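Local coordinates for lectin (PDB 5T1X), which probably binds mannose-rich glycans, as a GNA-related storage lectin of taro whose two-chain assembly is built from beta-prism domains, at residues 4-9 against 20-25; 86-91 against 101-106; 9-14 against 60-65. All coordinates share one frame; numbering follows the deposited sequence.

Contact 1. Residues 4-9 against 20-25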
ATOM      1  N   PHE B   4      -4.818   6.558 -10.992  1.00 13.18           N
ATOM      2  CA  PHE B   4      -3.630   5.746 -10.839  1.00 12.91           C
ATOM      3  C   PHE B   4      -2.559   6.437  -9.990  1.00 14.93           C
ATOM      4  O   PHE B   4      -2.345   7.644 -10.107  1.00 14.51           O
ATOM      5  CB  PHE B   4      -3.060   5.395 -12.225  1.00 16.09           C
ATOM      6  CG  PHE B   4      -1.905   4.432 -12.184  1.00 19.36           C
ATOM      7  CD1 PHE B   4      -2.085   3.121 -11.747  1.00 23.14           C
ATOM      8  CD2 PHE B   4      -0.637   4.826 -12.594  1.00 22.88           C
ATOM      9  CE1 PHE B   4      -1.009   2.232 -11.700  1.00 24.13           C
ATOM     10  CE2 PHE B   4       0.435   3.932 -12.555  1.00 25.71           C
ATOM     11  CZ  PHE B   4       0.241   2.642 -12.108  1.00 23.39           C
ATOM     12  N   THR B   5      -1.863   5.641  -9.163  1.00 10.62           N
ATOM     13  CA  THR B   5      -0.682   6.077  -8.393  1.00 10.47           C
ATOM     14  C   THR B   5       0.441   5.117  -8.800  1.00 12.77           C
ATOM     15  O   THR B   5       0.211   3.910  -8.855  1.00 12.27           O
ATOM     16  CB  THR B   5      -0.963   6.113  -6.896  1.00 14.23           C
ATOM     17  OG1 THR B   5      -2.158   6.864  -6.653  1.00 12.96           O
ATOM     18  CG2 THR B   5       0.198   6.712  -6.103  1.00 13.72           C
ATOM     19  N   ASP B   6       1.618   5.643  -9.122  1.00 11.21           N
ATOM     20  CA  ASP B   6       2.710   4.861  -9.712  1.00 11.07           C
ATOM     21  C   ASP B   6       3.127   3.610  -8.943  1.00 10.68           C
ATOM     22  O   ASP B   6       3.410   2.615  -9.599  1.00 10.12           O
ATOM     23  CB  ASP B   6       3.945   5.722  -9.971  1.00 13.47           C
ATOM     24  CG  ASP B   6       3.872   6.561 -11.240  1.00 29.88           C
ATOM     25  OD1 ASP B   6       3.224   6.114 -12.216  1.00 32.44           O
ATOM     26  OD2 ASP B   6       4.512   7.635 -11.279  1.00 33.60           O
ATOM     27  N   ASN B   7       3.133   3.619  -7.608  1.00  9.39           N
ATOM     28  CA  ASN B   7       3.582   2.458  -6.827  1.00  8.08           C
ATOM     29  C   ASN B   7       2.440   1.635  -6.199  1.00 11.40           C
ATOM     30  O   ASN B   7       2.726   0.740  -5.403  1.00 10.43           O
ATOM     31  CB  ASN B   7       4.533   2.930  -5.714  1.00 10.32           C
ATOM     32  CG  ASN B   7       3.886   3.880  -4.723  1.00 12.60           C
ATOM     33  OD1 ASN B   7       2.909   4.587  -5.033  1.00 11.18           O
ATOM     34  ND2 ASN B   7       4.413   3.933  -3.506  1.00 12.75           N
ATOM     35  N   LEU B   8       1.165   1.934  -6.539  1.00  8.45           N
ATOM     36  CA  LEU B   8       0.026   1.230  -5.937  1.00  8.92           C
ATOM     37  C   LEU B   8      -0.919   0.640  -6.955  1.00 11.23           C
ATOM     38  O   LEU B   8      -1.094   1.199  -8.037  1.00 10.18           O
ATOM     39  CB  LEU B   8      -0.809   2.210  -5.077  1.00  9.20           C
ATOM     40  CG  LEU B   8      -0.091   3.147  -4.102  1.00 12.47           C
ATOM     41  CD1 LEU B   8      -1.070   4.152  -3.530  1.00 12.61           C
ATOM     42  CD2 LEU B   8       0.590   2.375  -2.973  1.00 14.09           C
ATOM     43  N   LEU B   9      -1.610  -0.433  -6.558  1.00  8.38           N
ATOM     44  CA  LEU B   9      -2.684  -1.042  -7.325  1.00  7.47           C
ATOM     45  C   LEU B   9      -3.780  -1.431  -6.343  1.00 10.51           C
ATOM     46  O   LEU B   9      -3.598  -2.358  -5.561  1.00 10.19           O
ATOM     47  CB  LEU B   9      -2.209  -2.242  -8.180  1.00  7.96           C
ATOM     48  CG  LEU B   9      -3.191  -2.660  -9.286  1.00 12.33           C
ATOM     49  CD1 LEU B   9      -3.161  -1.680 -10.435  1.00 13.36           C
ATOM     50  CD2 LEU B   9      -2.887  -4.052  -9.793  1.00 12.89           C
ATOM     51  N   ARG B  20       2.351  -0.677 -15.824  1.00  8.96           N
ATOM     52  CA  ARG B  20       3.212  -1.067 -14.712  1.00  8.76           C
ATOM     53  C   ARG B  20       3.121  -0.204 -13.472  1.00 12.97           C
ATOM     54  O   ARG B  20       2.670   0.946 -13.525  1.00 11.54           O
ATOM     55  CB  ARG B  20       4.682  -1.003 -15.197  1.00  9.06           C
ATOM     56  CG  ARG B  20       5.190   0.422 -15.521  1.00 12.54           C
ATOM     57  CD  ARG B  20       6.429   0.411 -16.384  1.00 14.65           C
ATOM     58  NE  ARG B  20       6.098  -0.087 -17.721  1.00 27.47           N
ATOM     59  CZ  ARG B  20       6.937  -0.736 -18.515  1.00 36.57           C
ATOM     60  NH1 ARG B  20       8.190  -0.953 -18.137  1.00 27.12           N
ATOM     61  NH2 ARG B  20       6.533  -1.166 -19.700  1.00 15.98           N
ATOM     62  N   LEU B  21       3.646  -0.756 -12.367  1.00  8.91           N
ATOM     63  CA  LEU B  21       3.922  -0.027 -11.140  1.00  7.21           C
ATOM     64  C   LEU B  21       5.397   0.300 -11.150  1.00 11.77           C
ATOM     65  O   LEU B  21       6.201  -0.487 -11.673  1.00 11.60           O
ATOM     66  CB  LEU B  21       3.558  -0.822  -9.864  1.00  7.17           C
ATOM     67  CG  LEU B  21       2.146  -1.391  -9.752  1.00 11.56           C
ATOM     68  CD1 LEU B  21       1.931  -1.976  -8.386  1.00 11.59           C
ATOM     69  CD2 LEU B  21       1.083  -0.325 -10.046  1.00 14.69           C
ATOM     70  N   THR B  22       5.764   1.470 -10.621  1.00  9.88           N
ATOM     71  CA  THR B  22       7.159   1.900 -10.547  1.00 10.08           C
ATOM     72  C   THR B  22       7.430   2.480  -9.168  1.00 11.43           C
ATOM     73  O   THR B  22       6.564   3.140  -8.593  1.00 12.20           O
ATOM     74  CB  THR B  22       7.512   2.925 -11.649  1.00 15.89           C
ATOM     75  OG1 THR B  22       6.662   4.071 -11.526  1.00 17.58           O
ATOM     76  CG2 THR B  22       7.383   2.357 -13.064  1.00 14.85           C
ATOM     77  N   ALA B  23       8.624   2.207  -8.632  1.00  9.25           N
ATOM     78  CA  ALA B  23       9.094   2.749  -7.347  1.00  8.98           C
ATOM     79  C   ALA B  23      10.598   2.750  -7.371  1.00 13.04           C
ATOM     80  O   ALA B  23      11.195   1.682  -7.503  1.00 12.18           O
ATOM     81  CB  ALA B  23       8.572   1.934  -6.171  1.00 10.42           C
ATOM     82  N   LYS B  24      11.224   3.944  -7.295  1.00 11.06           N
ATOM     83  CA  LYS B  24      12.680   4.074  -7.379  1.00 11.71           C
ATOM     84  C   LYS B  24      13.121   3.422  -8.705  1.00 16.89           C
ATOM     85  O   LYS B  24      12.551   3.774  -9.744  1.00 16.22           O
ATOM     86  CB  LYS B  24      13.383   3.495  -6.126  1.00 13.11           C
ATOM     87  CG  LYS B  24      13.132   4.341  -4.863  1.00 15.86           C
ATOM     88  CD  LYS B  24      13.379   3.585  -3.552  1.00 18.33           C
ATOM     89  CE  LYS B  24      14.816   3.188  -3.327  1.00 20.75           C
ATOM     90  NZ  LYS B  24      14.966   2.285  -2.155  1.00 21.24           N
ATOM     91  N   ASN B  25      14.037   2.436  -8.665  1.00 16.17           N
ATOM     92  CA  ASN B  25      14.503   1.701  -9.845  1.00 17.15           C
ATOM     93  C   ASN B  25      13.701   0.396 -10.072  1.00 19.75           C
ATOM     94  O   ASN B  25      13.972  -0.322 -11.040  1.00 21.35           O
ATOM     95  CB  ASN B  25      16.009   1.399  -9.742  1.00 20.90           C
ATOM     96  CG  ASN B  25      16.551   0.918  -8.404  1.00 45.15           C
ATOM     97  OD1 ASN B  25      15.837   0.738  -7.404  1.00 29.24           O
ATOM     98  ND2 ASN B  25      17.866   0.738  -8.352  1.00 44.24           N
TER
HETATM   99  O   HOH W   1       4.021   3.405 -13.121  1.00 25.71           O
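The Phe-4 ring meets the 20-25 segment with its edge: Leu-21 CD2 lies 3.7 Å from Phe-4 CE1, close to the ring plane, and Arg-20 O lies 3.3 Å from Phe-4 CZ. Water 1 also sits at the ring's edge, in plane. It donates to Asp-6 OD1 and to Arg-20 O and is hydrogen-bonded to Thr-22 OG1, so a hydrated carboxylate and hydroxyl suit the side open to water. Asp-6 and Thr-22 run side by side, CB of the former 3.5 Å from OG1 of the latter. One direct hydrogen bond joins the backbones, Thr-22 N to Asp-6 O at 2.8 Å, its donor 44° out of the carbonyl plane; Leu-21 CA adds a CA-H...O contact to the same oxygen. The type I turn from Thr-5 to Leu-8 presents that carbonyl. Inward, Leu-21 holds CG anti to its carbonyl carbon (chi1 -53°), which carries CD2 to 3.3 Å from Leu-8 O and CD1 to 4.2 Å from Leu-9 CB. Branched leucines, whose two methyls can meet different neighbours, fill the buried side, where Leu-15, Leu-90 and Leu-92 also pack on Leu-21. Strands of separate antiparallel sheets meeting through leucines are characteristic of the beta-prism II fold of GNA-related lectins.

Contact 2. Residues 86-91 against 101-106; sequences GDYVLI and YGPAIW
Val-89 and Tyr-101 form an antiparallel hydrogen-bonded pair. Tyr-101 N donates to Val-89 O at 2.8 Å, and Val-89 N donates to Tyr-101 O at 3.0 Å. Farther along, the bond from Ala-104 N to Asp-87 O is weak, bent to 124° at the hydrogen; Pro-103 CA adds a CA-H...O contact to the same oxygen. Water 2 helps here, accepting from Asp-87 N and donating to Ala-104 O. Pro-103, after a cis peptide bond, makes a CH-pi contact: its CA stands over one face of the Tyr-88 ring, offset toward the rim and 4.1 Å from the centroid, while Pro-103 CD lies 3.5 Å from Tyr-88 OH. The same ring lies against Gly-102, with Tyr-88 CD1 3.3 Å from Gly-102 CA, which leaves no room beside the backbone. Among apolar contacts, Ile-91 crosses Tyr-101 at about a right angle, Ile-91 CD1 3.7 Å from Tyr-101 CD2, and Val-89 CG1 rests 4.1 Å from Tyr-101 CB. Both phenols have polar partners beyond the two segments: Tyr-88 OH bonds to Lys-84 O and Tyr-101 OH to Arg-93 NH1. Past the cis-proline, then, one weak bond, a water and ring packing follow the two straight bonds of the Val-89/Tyr-101 pair, so apolar contact and water take over from ladder bonds.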
ATOM      1  N   GLY B  86     -13.349  -7.045   1.384  1.00 11.26           N
ATOM      2  CA  GLY B  86     -12.993  -5.665   1.683  1.00 11.48           C
ATOM      3  C   GLY B  86     -12.079  -5.054   0.652  1.00 14.70           C
ATOM      4  O   GLY B  86     -11.923  -5.600  -0.437  1.00 15.43           O
ATOM      5  N   ASP B  87     -11.470  -3.915   0.989  1.00 11.22           N
ATOM      6  CA  ASP B  87     -10.560  -3.217   0.081  1.00  9.63           C
ATOM      7  C   ASP B  87      -9.110  -3.630   0.335  1.00 11.23           C
ATOM      8  O   ASP B  87      -8.681  -3.680   1.484  1.00 10.73           O
ATOM      9  CB  ASP B  87     -10.726  -1.703   0.232  1.00 11.71           C
ATOM     10  CG  ASP B  87     -12.132  -1.247  -0.112  1.00 21.20           C
ATOM     11  OD1 ASP B  87     -12.789  -1.919  -0.947  1.00 18.66           O
ATOM     12  OD2 ASP B  87     -12.593  -0.252   0.487  1.00 26.80           O
ATOM     13  N   TYR B  88      -8.371  -3.924  -0.745  1.00  8.53           N
ATOM     14  CA  TYR B  88      -6.962  -4.359  -0.712  1.00  7.06           C
ATOM     15  C   TYR B  88      -6.082  -3.434  -1.532  1.00  9.82           C
ATOM     16  O   TYR B  88      -6.576  -2.690  -2.380  1.00 10.02           O
ATOM     17  CB  TYR B  88      -6.830  -5.813  -1.230  1.00  6.64           C
ATOM     18  CG  TYR B  88      -7.387  -6.829  -0.252  1.00  7.18           C
ATOM     19  CD1 TYR B  88      -6.544  -7.572   0.564  1.00  8.21           C
ATOM     20  CD2 TYR B  88      -8.762  -6.981  -0.078  1.00  8.31           C
ATOM     21  CE1 TYR B  88      -7.054  -8.479   1.499  1.00  9.92           C
ATOM     22  CE2 TYR B  88      -9.284  -7.861   0.877  1.00  9.00           C
ATOM     23  CZ  TYR B  88      -8.423  -8.617   1.653  1.00 12.52           C
ATOM     24  OH  TYR B  88      -8.924  -9.470   2.610  1.00 11.46           O
ATOM     25  N   VAL B  89      -4.765  -3.473  -1.274  1.00  5.69           N
ATOM     26  CA  VAL B  89      -3.818  -2.683  -2.045  1.00  5.47           C
ATOM     27  C   VAL B  89      -2.559  -3.514  -2.279  1.00  8.52           C
ATOM     28  O   VAL B  89      -2.098  -4.204  -1.377  1.00  9.18           O
ATOM     29  CB  VAL B  89      -3.501  -1.302  -1.391  1.00 10.19           C
ATOM     30  CG1 VAL B  89      -2.788  -1.463  -0.047  1.00  9.86           C
ATOM     31  CG2 VAL B  89      -2.688  -0.402  -2.333  1.00 10.39           C
ATOM     32  N   LEU B  90      -2.047  -3.468  -3.503  1.00  6.37           N
ATOM     33  CA  LEU B  90      -0.765  -4.063  -3.865  1.00  6.37           C
ATOM     34  C   LEU B  90       0.211  -2.912  -3.904  1.00 10.32           C
ATOM     35  O   LEU B  90      -0.038  -1.938  -4.626  1.00  9.76           O
ATOM     36  CB  LEU B  90      -0.860  -4.771  -5.239  1.00  6.67           C
ATOM     37  CG  LEU B  90       0.470  -5.198  -5.888  1.00 10.68           C
ATOM     38  CD1 LEU B  90       1.105  -6.374  -5.173  1.00 11.94           C
ATOM     39  CD2 LEU B  90       0.250  -5.565  -7.355  1.00 11.79           C
ATOM     40  N   ILE B  91       1.288  -2.984  -3.104  1.00  8.18           N
ATOM     41  CA  ILE B  91       2.282  -1.925  -3.079  1.00  6.71           C
ATOM     42  C   ILE B  91       3.597  -2.440  -3.630  1.00 10.62           C
ATOM     43  O   ILE B  91       4.126  -3.422  -3.116  1.00  9.74           O
ATOM     44  CB  ILE B  91       2.501  -1.331  -1.652  1.00  8.60           C
ATOM     45  CG1 ILE B  91       1.162  -0.915  -0.969  1.00  8.97           C
ATOM     46  CG2 ILE B  91       3.503  -0.146  -1.697  1.00  8.15           C
ATOM     47  CD1 ILE B  91       1.311  -0.446   0.487  1.00 10.33           C
ATOM     48  N   TYR B 101      -1.680  -5.920   0.800  1.00  7.92           N
ATOM     49  CA  TYR B 101      -2.172  -5.625   2.141  1.00  7.01           C
ATOM     50  C   TYR B 101      -3.665  -5.505   2.147  1.00 11.15           C
ATOM     51  O   TYR B 101      -4.228  -4.795   1.318  1.00 10.36           O
ATOM     52  CB  TYR B 101      -1.590  -4.301   2.672  1.00  7.84           C
ATOM     53  CG  TYR B 101      -0.101  -4.302   2.912  1.00  9.20           C
ATOM     54  CD1 TYR B 101       0.423  -4.652   4.154  1.00 11.74           C
ATOM     55  CD2 TYR B 101       0.776  -3.806   1.953  1.00  9.55           C
ATOM     56  CE1 TYR B 101       1.791  -4.605   4.401  1.00 11.90           C
ATOM     57  CE2 TYR B 101       2.147  -3.734   2.194  1.00 10.40           C
ATOM     58  CZ  TYR B 101       2.650  -4.130   3.425  1.00 11.50           C
ATOM     59  OH  TYR B 101       4.005  -4.100   3.673  1.00 11.42           O
ATOM     60  N   GLY B 102      -4.289  -6.092   3.155  1.00  8.07           N
ATOM     61  CA  GLY B 102      -5.726  -5.931   3.351  1.00  7.98           C
ATOM     62  C   GLY B 102      -6.350  -6.919   4.318  1.00 10.78           C
ATOM     63  O   GLY B 102      -5.719  -7.887   4.734  1.00 11.17           O
ATOM     64  N   PRO B 103      -7.640  -6.734   4.630  1.00  9.70           N
ATOM     65  CA  PRO B 103      -8.521  -5.655   4.160  1.00  9.58           C
ATOM     66  C   PRO B 103      -8.253  -4.317   4.853  1.00 14.68           C
ATOM     67  O   PRO B 103      -7.445  -4.245   5.790  1.00 12.78           O
ATOM     68  CB  PRO B 103      -9.914  -6.193   4.516  1.00 11.79           C
ATOM     69  CG  PRO B 103      -9.669  -6.961   5.800  1.00 16.18           C
ATOM     70  CD  PRO B 103      -8.334  -7.635   5.575  1.00 11.24           C
ATOM     71  N   ALA B 104      -8.941  -3.256   4.396  1.00 12.75           N
ATOM     72  CA  ALA B 104      -8.885  -1.952   5.056  1.00 13.28           C
ATOM     73  C   ALA B 104      -9.541  -2.092   6.437  1.00 15.96           C
ATOM     74  O   ALA B 104     -10.650  -2.622   6.510  1.00 16.03           O
ATOM     75  CB  ALA B 104      -9.617  -0.911   4.215  1.00 14.25           C
ATOM     76  N   ILE B 105      -8.863  -1.662   7.525  1.00 11.54           N
ATOM     77  CA  ILE B 105      -9.405  -1.788   8.891  1.00 12.40           C
ATOM     78  C   ILE B 105      -9.739  -0.418   9.510  1.00 16.71           C
ATOM     79  O   ILE B 105     -10.429  -0.354  10.534  1.00 18.48           O
ATOM     80  CB  ILE B 105      -8.435  -2.591   9.813  1.00 14.68           C
ATOM     81  CG1 ILE B 105      -7.109  -1.823  10.036  1.00 15.17           C
ATOM     82  CG2 ILE B 105      -8.171  -4.008   9.235  1.00 13.98           C
ATOM     83  CD1 ILE B 105      -6.277  -2.283  11.256  1.00 18.15           C
ATOM     84  N   TRP B 106      -9.203   0.664   8.928  1.00 13.45           N
ATOM     85  CA  TRP B 106      -9.399   2.029   9.426  1.00 14.15           C
ATOM     86  C   TRP B 106      -9.250   3.003   8.283  1.00 17.68           C
ATOM     87  O   TRP B 106      -8.395   2.803   7.417  1.00 16.66           O
ATOM     88  CB  TRP B 106      -8.380   2.340  10.539  1.00 14.24           C
ATOM     89  CG  TRP B 106      -8.572   3.666  11.213  1.00 16.43           C
ATOM     90  CD1 TRP B 106      -9.299   3.913  12.342  1.00 20.05           C
ATOM     91  CD2 TRP B 106      -7.996   4.921  10.823  1.00 16.10           C
ATOM     92  NE1 TRP B 106      -9.224   5.247  12.672  1.00 20.27           N
ATOM     93  CE2 TRP B 106      -8.451   5.895  11.743  1.00 20.90           C
ATOM     94  CE3 TRP B 106      -7.165   5.329   9.763  1.00 16.68           C
ATOM     95  CZ2 TRP B 106      -8.073   7.242  11.658  1.00 19.90           C
ATOM     96  CZ3 TRP B 106      -6.794   6.662   9.681  1.00 18.63           C
ATOM     97  CH2 TRP B 106      -7.234   7.599  10.629  1.00 19.76           C
TER
HETATM   98  O   HOH W   2     -12.092  -3.257   3.937  1.00 14.68           O

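Contact 3. Residues 9-14 against 60-65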
ATOM      1  N   LEU B   9      -1.610  -0.433  -6.558  1.00  8.38           N
ATOM      2  CA  LEU B   9      -2.684  -1.042  -7.325  1.00  7.47           C
ATOM      3  C   LEU B   9      -3.780  -1.431  -6.343  1.00 10.51           C
ATOM      4  O   LEU B   9      -3.598  -2.358  -5.561  1.00 10.19           O
ATOM      5  CB  LEU B   9      -2.209  -2.242  -8.180  1.00  7.96           C
ATOM      6  CG  LEU B   9      -3.191  -2.660  -9.286  1.00 12.33           C
ATOM      7  CD1 LEU B   9      -3.161  -1.680 -10.435  1.00 13.36           C
ATOM      8  CD2 LEU B   9      -2.887  -4.052  -9.793  1.00 12.89           C
ATOM      9  N   PHE B  10      -4.876  -0.661  -6.319  1.00  7.65           N
ATOM     10  CA  PHE B  10      -5.986  -0.941  -5.417  1.00  7.28           C
ATOM     11  C   PHE B  10      -6.904  -1.977  -6.040  1.00  8.29           C
ATOM     12  O   PHE B  10      -6.910  -2.136  -7.274  1.00  7.93           O
ATOM     13  CB  PHE B  10      -6.776   0.344  -5.107  1.00  8.14           C
ATOM     14  CG  PHE B  10      -6.004   1.354  -4.305  1.00  8.50           C
ATOM     15  CD1 PHE B  10      -5.919   1.249  -2.920  1.00 10.20           C
ATOM     16  CD2 PHE B  10      -5.349   2.413  -4.933  1.00  9.83           C
ATOM     17  CE1 PHE B  10      -5.193   2.186  -2.173  1.00 11.59           C
ATOM     18  CE2 PHE B  10      -4.621   3.347  -4.185  1.00 11.92           C
ATOM     19  CZ  PHE B  10      -4.545   3.224  -2.810  1.00 11.05           C
ATOM     20  N   SER B  11      -7.683  -2.684  -5.199  1.00  6.76           N
ATOM     21  CA  SER B  11      -8.699  -3.634  -5.663  1.00  6.28           C
ATOM     22  C   SER B  11      -9.549  -2.999  -6.771  1.00 10.71           C
ATOM     23  O   SER B  11     -10.028  -1.869  -6.608  1.00  9.79           O
ATOM     24  CB  SER B  11      -9.615  -4.033  -4.504  1.00 11.04           C
ATOM     25  OG  SER B  11      -8.922  -4.798  -3.532  1.00 11.42           O
ATOM     26  N   GLY B  12      -9.708  -3.711  -7.877  1.00  8.52           N
ATOM     27  CA  GLY B  12     -10.513  -3.218  -8.989  1.00  9.71           C
ATOM     28  C   GLY B  12      -9.703  -2.572 -10.095  1.00 10.91           C
ATOM     29  O   GLY B  12     -10.152  -2.560 -11.237  1.00 11.52           O
ATOM     30  N   GLN B  13      -8.492  -2.047  -9.799  1.00  8.43           N
ATOM     31  CA  GLN B  13      -7.691  -1.451 -10.874  1.00  7.45           C
ATOM     32  C   GLN B  13      -7.126  -2.558 -11.773  1.00 13.20           C
ATOM     33  O   GLN B  13      -6.943  -3.692 -11.326  1.00 12.98           O
ATOM     34  CB  GLN B  13      -6.560  -0.571 -10.321  1.00  8.59           C
ATOM     35  CG  GLN B  13      -7.082   0.642  -9.560  1.00 12.35           C
ATOM     36  CD  GLN B  13      -5.976   1.599  -9.209  1.00 15.65           C
ATOM     37  OE1 GLN B  13      -5.116   1.318  -8.368  1.00 11.25           O
ATOM     38  NE2 GLN B  13      -6.013   2.775  -9.815  1.00 14.72           N
ATOM     39  N   VAL B  14      -6.918  -2.257 -13.051  1.00 11.12           N
ATOM     40  CA  VAL B  14      -6.361  -3.262 -13.963  1.00 11.52           C
ATOM     41  C   VAL B  14      -5.101  -2.729 -14.644  1.00 14.71           C
ATOM     42  O   VAL B  14      -5.021  -1.533 -14.962  1.00 16.13           O
ATOM     43  CB  VAL B  14      -7.384  -3.780 -15.019  1.00 17.00           C
ATOM     44  CG1 VAL B  14      -8.679  -4.272 -14.369  1.00 15.85           C
ATOM     45  CG2 VAL B  14      -7.670  -2.749 -16.098  1.00 18.02           C
ATOM     46  N   LEU B  60      -6.409  -7.050  -8.986  1.00  6.98           N
ATOM     47  CA  LEU B  60      -6.502  -7.427  -7.584  1.00  5.96           C
ATOM     48  C   LEU B  60      -7.976  -7.371  -7.202  1.00  8.95           C
ATOM     49  O   LEU B  60      -8.631  -6.349  -7.462  1.00  8.79           O
ATOM     50  CB  LEU B  60      -5.663  -6.460  -6.741  1.00  6.34           C
ATOM     51  CG  LEU B  60      -5.714  -6.625  -5.214  1.00  9.48           C
ATOM     52  CD1 LEU B  60      -5.223  -8.026  -4.758  1.00 10.10           C
ATOM     53  CD2 LEU B  60      -4.929  -5.513  -4.554  1.00 12.02           C
ATOM     54  N   ASN B  61      -8.516  -8.445  -6.600  1.00  6.09           N
ATOM     55  CA  ASN B  61      -9.937  -8.421  -6.258  1.00  6.57           C
ATOM     56  C   ASN B  61     -10.178  -7.903  -4.819  1.00  8.80           C
ATOM     57  O   ASN B  61      -9.247  -7.418  -4.160  1.00  8.44           O
ATOM     58  CB  ASN B  61     -10.603  -9.785  -6.498  1.00  7.68           C
ATOM     59  CG  ASN B  61     -10.249 -10.887  -5.532  1.00 15.52           C
ATOM     60  OD1 ASN B  61      -9.643 -10.670  -4.475  1.00 11.54           O
ATOM     61  ND2 ASN B  61     -10.660 -12.101  -5.866  1.00 13.00           N
ATOM     62  N   HIS B  62     -11.427  -7.996  -4.351  1.00  6.89           N
ATOM     63  CA  HIS B  62     -11.822  -7.492  -3.043  1.00  7.39           C
ATOM     64  C   HIS B  62     -11.765  -8.579  -1.968  1.00 11.63           C
ATOM     65  O   HIS B  62     -12.430  -8.479  -0.937  1.00 11.20           O
ATOM     66  CB  HIS B  62     -13.202  -6.841  -3.139  1.00  8.28           C
ATOM     67  CG  HIS B  62     -13.150  -5.532  -3.862  1.00 11.30           C
ATOM     68  ND1 HIS B  62     -13.089  -5.476  -5.251  1.00 12.79           N
ATOM     69  CD2 HIS B  62     -13.078  -4.277  -3.371  1.00 13.33           C
ATOM     70  CE1 HIS B  62     -13.005  -4.189  -5.554  1.00 12.62           C
ATOM     71  NE2 HIS B  62     -13.015  -3.428  -4.457  1.00 13.50           N
ATOM     72  N   LYS B  63     -10.894  -9.570  -2.179  1.00  9.24           N
ATOM     73  CA  LYS B  63     -10.620 -10.651  -1.226  1.00  8.66           C
ATOM     74  C   LYS B  63      -9.104 -10.862  -1.136  1.00 11.95           C
ATOM     75  O   LYS B  63      -8.659 -11.829  -0.544  1.00 10.81           O
ATOM     76  CB  LYS B  63     -11.327 -11.966  -1.627  1.00 10.64           C
ATOM     77  CG  LYS B  63     -12.849 -11.921  -1.526  1.00 17.47           C
ATOM     78  CD  LYS B  63     -13.487 -12.959  -2.435  1.00 33.74           C
ATOM     79  CE  LYS B  63     -14.991 -12.852  -2.474  1.00 51.52           C
ATOM     80  NZ  LYS B  63     -15.595 -13.927  -3.309  1.00 60.63           N
ATOM     81  N   GLY B  64      -8.324  -9.971  -1.739  1.00  8.79           N
ATOM     82  CA  GLY B  64      -6.870 -10.065  -1.676  1.00  9.34           C
ATOM     83  C   GLY B  64      -6.200 -11.016  -2.634  1.00 11.22           C
ATOM     84  O   GLY B  64      -5.009 -11.282  -2.475  1.00  9.91           O
ATOM     85  N   GLU B  65      -6.938 -11.505  -3.650  1.00  7.43           N
ATOM     86  CA  GLU B  65      -6.394 -12.395  -4.677  1.00  6.96           C
ATOM     87  C   GLU B  65      -6.004 -11.584  -5.907  1.00 10.15           C
ATOM     88  O   GLU B  65      -6.814 -10.827  -6.454  1.00  9.56           O
ATOM     89  CB  GLU B  65      -7.392 -13.522  -5.029  1.00  8.40           C
ATOM     90  CG  GLU B  65      -6.779 -14.688  -5.803  1.00 12.07           C
ATOM     91  CD  GLU B  65      -7.754 -15.708  -6.376  1.00 15.51           C
ATOM     92  OE1 GLU B  65      -8.952 -15.663  -6.019  1.00 15.22           O
ATOM     93  OE2 GLU B  65      -7.312 -16.574  -7.166  1.00 13.76           O
TER
HETATM   94  O   HOH W   3      -6.253  -4.237  -8.945  1.00 16.65           O
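Leu-60 and Ser-11 bury the greatest areas here, with His-62 next. Leu-60 joins the turn by its carbonyl and by its side chain: the carbonyl accepts from Gly-12 N at 2.9 Å, and the side chain, CG anti to the backbone N (chi1 176°), brings CD2 to 3.6 Å from Leu-9 O. Its own N-H goes to water 3, which donates to Phe-10 O and so bridges the two segments. Ser-11 is small enough to fit between the others and polar enough to link them. Its OG donates to Asn-61 O at 2.7 Å, from 50° out of the carbonyl plane, and accepts from Tyr-88 N, so one buried hydroxyl serves two backbones. Its CB sits over the centre of one face of the His-62 imidazole, 3.5 Å from the centroid, a CH-pi contact. Glycine fits position 12 in the type II turn from Phe-10 to Gln-13, where Gly-12 has a positive phi. Within the 60-65 loop, Asn-61 OD1 takes Lys-63 N at 2.8 Å, an Asx turn, and Glu-65 N from the opposite face of its amide. The contact therefore ties the end of strand 8-10, which pairs with strand 89-92, to the loop between strands 57-60 and 66-69.

Overall arrangement
Strand 8-10 links all three contacts. Contacts 1 and 3 share Leu-9, and their centres lie 15 Å apart; the segments alternate along the chain. Contact 2 is joined to both through the backbone pairing of strands 8-10 and 89-92, where Leu-9 O and Leu-90 N are 2.8 Å apart. The centres of contacts 2 and 3 are 9 Å apart, whereas those of contacts 1 and 2 are 16 Å apart. Gly-86 N, 2.9 Å from His-62 O, gives contacts 2 and 3 a further link. Beyond contact 2 the strand of Tyr-101, Ala-104 and Trp-106 pairs with the second lectin chain, so the sheet continues across the interface.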